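PDB 5IRI: Serine/threonine-protein kinase BRSK1 from Mus musculus, which phosphorylates serine and threonine residues of its substrates, and probably restrains its own kinase activity through its C-terminal AIS-KA1 region. Local coordinates for residues Leu12-Glu16 with Gln17-Val21; Asp33-His36 with Ala37-Ile41. All blocks are in the same frame, centred on the assembly; numbering follows the deposited sequence.

Overall arrangement
Both contacts are local and lie within the KA1 domain, an antiparallel sheet with two helices, 27-40 and 109-124. Interaction 1 is the hairpin turn between strands 9-12 and 17-22, at one edge of the sheet. Interaction 2 is the last part of helix 27-40, the helix that follows strand 17-22 in the chain. Their centres are about 19 Å apart, on opposite sides of the chain's centre. Their nearest atoms are about 8 Å apart, so they do not touch. Both touch helix 109-124: I18 and L20 from interaction 1, D33, F38 and I41 from interaction 2. The kinase catalytic domain is not part of this fragment.

Interaction 1 of 2, residues Leu12-Glu16 with Gln17-Val21; sequences LDKEE and QIFLV
L12 and F19 form an antiparallel hydrogen-bonded pair and close the turn between two strands. L12 N donates to F19 O at 3.0 Å. F19 N donates back to L12 O at 2.8 Å, and this second bond is the straighter one, with an N-H...O angle of 169°. L12 O has a further neighbour: I18 CA approaches it at 3.4 Å in a CA-H...O contact. K14 N also makes a weak bond back to L12 O, which marks an inverse gamma turn centred on D13. The chain then returns through E15 and E16 to the strand that begins at Q17.

The side chains of L12 and F19 lie on the same face of the sheet. L12 CD2 meets F19 CD1 at 4.2 Å. K14 comes to the same ring at its edge, near the ring plane, with CB 4.1 Å from F19 CE1. The K14 and F19 side chains cross at an angle, with K14 CB and CD both beside CE1. D13 goes the other way. Its CG is anti to the backbone N (chi1 -175°), and OD1 comes within 4.2 Å of I18 CG1.

Most of these residues are exposed, but I18 is buried. I18 and L20 touch helix 109-124, I18 at K113 and Q120, L20 at Q120 and L123. D13 OD2 has a long, weak ion pair with K113. On the far side from strand 9-12, strand 17-22 bonds to strand 98-106, with I18 paired to F102 and L20 to V100. Q17 and F19 rest on T101 of that strand.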
loop_
_atom_site.group_PDB
_atom_site.type_symbol
_atom_site.label_atom_id
_atom_site.label_comp_id
_atom_site.label_asym_id
_atom_site.label_seq_id
_atom_site.Cartn_x
_atom_site.Cartn_y
_atom_site.Cartn_z
ATOM N N LEU A 12 9.557 -7.284 -1.730
ATOM C CA LEU A 12 10.740 -6.950 -0.933
ATOM C C LEU A 12 10.361 -6.112 0.288
ATOM O O LEU A 12 10.014 -4.932 0.150
ATOM C CB LEU A 12 11.762 -6.200 -1.773
ATOM C CG LEU A 12 12.866 -5.760 -0.824
ATOM C CD1 LEU A 12 13.574 -6.979 -0.200
ATOM C CD2 LEU A 12 13.821 -4.905 -1.590
ATOM N N ASP A 13 10.475 -6.712 1.482
ATOM C CA ASP A 13 10.188 -6.049 2.762
ATOM C C ASP A 13 11.457 -5.378 3.282
ATOM O O ASP A 13 12.067 -5.802 4.265
ATOM C CB ASP A 13 9.642 -7.054 3.773
ATOM C CG ASP A 13 9.191 -6.413 5.108
ATOM O OD1 ASP A 13 9.694 -5.341 5.512
ATOM O OD2 ASP A 13 8.325 -7.013 5.782
ATOM N N LYS A 14 11.850 -4.300 2.604
ATOM C CA LYS A 14 12.934 -3.455 3.098
ATOM C C LYS A 14 12.410 -2.707 4.327
ATOM O O LYS A 14 11.307 -2.951 4.827
ATOM C CB LYS A 14 13.372 -2.443 2.041
ATOM C CG LYS A 14 14.831 -1.981 2.159
ATOM C CD LYS A 14 15.190 -0.852 1.182
ATOM C CE LYS A 14 15.966 -1.346 -0.048
ATOM N NZ LYS A 14 16.628 -0.210 -0.798
ATOM N N GLU A 15 13.193 -1.779 4.847
ATOM C CA GLU A 15 12.894 -1.185 6.140
ATOM C C GLU A 15 12.125 0.110 5.925
ATOM O O GLU A 15 12.598 1.010 5.218
ATOM C CB GLU A 15 14.168 -0.947 6.957
ATOM C CG GLU A 15 14.761 -2.215 7.609
ATOM C CD GLU A 15 15.422 -3.201 6.602
ATOM O OE1 GLU A 15 16.267 -2.761 5.767
ATOM O OE2 GLU A 15 15.083 -4.421 6.637
ATOM N N GLU A 16 10.916 0.176 6.508
ATOM C CA GLU A 16 10.020 1.329 6.434
ATOM C C GLU A 16 9.579 1.578 4.993
ATOM O O GLU A 16 8.792 2.492 4.721
ATOM C CB GLU A 16 10.690 2.572 7.043
ATOM C CG GLU A 16 11.589 2.249 8.249
ATOM C CD GLU A 16 11.170 2.933 9.539
ATOM O OE1 GLU A 16 11.315 4.174 9.640
ATOM O OE2 GLU A 16 10.691 2.225 10.454
ATOM N N GLN A 17 10.087 0.765 4.068
ATOM C CA GLN A 17 9.620 0.699 2.693
ATOM C C GLN A 17 9.426 -0.760 2.306
ATOM O O GLN A 17 10.259 -1.613 2.620
ATOM C CB GLN A 17 10.600 1.367 1.729
ATOM C CG GLN A 17 10.370 2.857 1.543
ATOM C CD GLN A 17 11.222 3.466 0.427
ATOM O OE1 GLN A 17 12.334 3.016 0.154
ATOM N NE2 GLN A 17 10.695 4.502 -0.220
ATOM N N ILE A 18 8.317 -1.047 1.635
ATOM C CA ILE A 18 8.040 -2.364 1.085
ATOM C C ILE A 18 7.807 -2.193 -0.405
ATOM O O ILE A 18 7.115 -1.257 -0.821
ATOM C CB ILE A 18 6.823 -3.004 1.763
ATOM C CG1 ILE A 18 7.038 -3.063 3.271
ATOM C CG2 ILE A 18 6.559 -4.373 1.188
ATOM C CD1 ILE A 18 5.994 -3.865 3.974
ATOM N N PHE A 19 8.396 -3.060 -1.214
ATOM C CA PHE A 19 8.231 -2.940 -2.648
ATOM C C PHE A 19 7.515 -4.159 -3.192
ATOM O O PHE A 19 7.610 -5.258 -2.646
ATOM C CB PHE A 19 9.555 -2.772 -3.365
ATOM C CG PHE A 19 10.349 -1.603 -2.899
ATOM C CD1 PHE A 19 11.085 -1.676 -1.738
ATOM C CD2 PHE A 19 10.371 -0.430 -3.612
ATOM C CE1 PHE A 19 11.826 -0.602 -1.300
ATOM C CE2 PHE A 19 11.116 0.639 -3.175
ATOM C CZ PHE A 19 11.841 0.550 -2.022
ATOM N N LEU A 20 6.785 -3.940 -4.274
ATOM C CA LEU A 20 6.134 -5.005 -5.016
ATOM C C LEU A 20 6.445 -4.784 -6.492
ATOM O O LEU A 20 6.191 -3.699 -7.022
ATOM C CB LEU A 20 4.633 -5.000 -4.740
ATOM C CG LEU A 20 3.809 -6.061 -5.450
ATOM C CD1 LEU A 20 4.476 -7.410 -5.290
ATOM C CD2 LEU A 20 2.402 -6.097 -4.877
ATOM N N VAL A 21 7.048 -5.774 -7.146
ATOM C CA VAL A 21 7.409 -5.681 -8.561
ATOM C C VAL A 21 6.516 -6.630 -9.349
ATOM O O VAL A 21 6.297 -7.775 -8.932
ATOM C CB VAL A 21 8.899 -5.994 -8.785
ATOM C CG1 VAL A 21 9.250 -5.914 -10.259
ATOM C CG2 VAL A 21 9.744 -5.033 -8.007
#

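Interaction 2 of 2, residues Asp33-His36 with Ala37-Ile41; sequences DIVH and AFLSI
F38 turns back along helix 27-40 onto I34, one turn earlier. Its CB lies 3.5 Å from V35 O. CG is 3.5 Å from I34 O, which sits over one ring face, offset toward the rim. Farther out, CE2 and CZ meet I34 CG2, with CZ at 3.6 Å. This methyl lies over the ring face in a CH-pi contact, 3.9 Å from the centroid. The chi1 of I34 (-64°) puts CG2 anti to the backbone N, on the side where it meets the F38 ring. The two side chains run side by side in the same direction.

V35 and L39 repeat the pattern with a lighter touch, CG1 to CD2 at 4.0 Å. Four i to i+4 backbone bonds hold the turns in step: A37 to D33, F38 to I34, L39 to V35 and S40 to H36. The L39 N to V35 O bond is nearly straight at 174°. I41 is the first residue to leave helical geometry.

I34 and F38 are buried against the sheet, both touching V75 of strand 71-79. F38 also meets I119 of helix 109-124 and the ring of H46 in strand 44-50, while V35 touches F54 of strand 53-58.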
loop_
_atom_site.group_PDB
_atom_site.type_symbol
_atom_site.label_atom_id
_atom_site.label_comp_id
_atom_site.label_asym_id
_atom_site.label_seq_id
_atom_site.Cartn_x
_atom_site.Cartn_y
_atom_site.Cartn_z
ATOM N N ASP A 33 -6.856 -2.285 -8.481
ATOM C CA ASP A 33 -6.625 -3.211 -7.376
ATOM C C ASP A 33 -6.281 -2.487 -6.078
ATOM O O ASP A 33 -6.792 -2.853 -5.008
ATOM C CB ASP A 33 -5.502 -4.181 -7.734
ATOM C CG ASP A 33 -5.960 -5.315 -8.622
ATOM O OD1 ASP A 33 -7.156 -5.674 -8.609
ATOM O OD2 ASP A 33 -5.097 -5.868 -9.324
ATOM N N ILE A 34 -5.394 -1.483 -6.144
ATOM C CA ILE A 34 -5.014 -0.749 -4.934
ATOM C C ILE A 34 -6.225 -0.054 -4.325
ATOM O O ILE A 34 -6.433 -0.079 -3.106
ATOM C CB ILE A 34 -3.904 0.268 -5.235
ATOM C CG1 ILE A 34 -2.631 -0.424 -5.675
ATOM C CG2 ILE A 34 -3.596 1.062 -4.001
ATOM C CD1 ILE A 34 -1.587 0.546 -6.084
ATOM N N VAL A 35 -7.032 0.598 -5.162
ATOM C CA VAL A 35 -8.147 1.374 -4.633
ATOM C C VAL A 35 -9.203 0.456 -4.052
ATOM O O VAL A 35 -9.724 0.708 -2.962
ATOM C CB VAL A 35 -8.721 2.293 -5.720
ATOM C CG1 VAL A 35 -10.162 2.596 -5.438
ATOM C CG2 VAL A 35 -7.892 3.577 -5.804
ATOM N N HIS A 36 -9.523 -0.629 -4.758
ATOM C CA HIS A 36 -10.367 -1.670 -4.181
ATOM C C HIS A 36 -9.873 -2.061 -2.796
ATOM O O HIS A 36 -10.661 -2.147 -1.850
ATOM C CB HIS A 36 -10.401 -2.886 -5.113
ATOM C CG HIS A 36 -11.482 -3.879 -4.799
ATOM N ND1 HIS A 36 -11.234 -5.082 -4.166
ATOM C CD2 HIS A 36 -12.814 -3.858 -5.048
ATOM C CE1 HIS A 36 -12.366 -5.749 -4.028
ATOM N NE2 HIS A 36 -13.341 -5.030 -4.555
ATOM N N ALA A 37 -8.562 -2.272 -2.653
ATOM C CA ALA A 37 -8.009 -2.666 -1.362
ATOM C C ALA A 37 -8.206 -1.573 -0.315
ATOM O O ALA A 37 -8.567 -1.867 0.832
ATOM C CB ALA A 37 -6.531 -3.016 -1.518
ATOM N N PHE A 38 -7.964 -0.310 -0.685
ATOM C CA PHE A 38 -8.164 0.783 0.260
ATOM C C PHE A 38 -9.591 0.768 0.789
ATOM O O PHE A 38 -9.826 0.813 2.004
ATOM C CB PHE A 38 -7.864 2.121 -0.412
ATOM C CG PHE A 38 -6.408 2.390 -0.607
ATOM C CD1 PHE A 38 -5.454 1.723 0.141
ATOM C CD2 PHE A 38 -5.987 3.326 -1.541
ATOM C CE1 PHE A 38 -4.103 1.992 -0.042
ATOM C CE2 PHE A 38 -4.639 3.592 -1.727
ATOM C CZ PHE A 38 -3.706 2.931 -0.982
ATOM N N LEU A 39 -10.557 0.683 -0.125
ATOM C CA LEU A 39 -11.959 0.655 0.263
ATOM C C LEU A 39 -12.251 -0.523 1.181
ATOM O O LEU A 39 -12.815 -0.360 2.268
ATOM C CB LEU A 39 -12.823 0.589 -0.992
ATOM C CG LEU A 39 -13.263 1.909 -1.642
ATOM C CD1 LEU A 39 -12.385 3.103 -1.286
ATOM C CD2 LEU A 39 -13.330 1.741 -3.147
ATOM N N SER A 40 -11.831 -1.717 0.771
ATOM C CA SER A 40 -12.178 -2.930 1.493
ATOM C C SER A 40 -11.628 -2.924 2.915
ATOM O O SER A 40 -12.254 -3.460 3.833
ATOM C CB SER A 40 -11.656 -4.134 0.726
ATOM O OG SER A 40 -10.533 -4.668 1.401
ATOM N N ILE A 41 -10.460 -2.340 3.125
ATOM C CA ILE A 41 -9.966 -2.286 4.496
ATOM C C ILE A 41 -10.788 -1.268 5.254
ATOM O O ILE A 41 -10.868 -0.087 4.862
ATOM C CB ILE A 41 -8.466 -1.972 4.563
ATOM C CG1 ILE A 41 -7.667 -3.092 3.891
ATOM C CG2 ILE A 41 -8.070 -1.801 6.003
ATOM C CD1 ILE A 41 -6.175 -2.874 3.876
#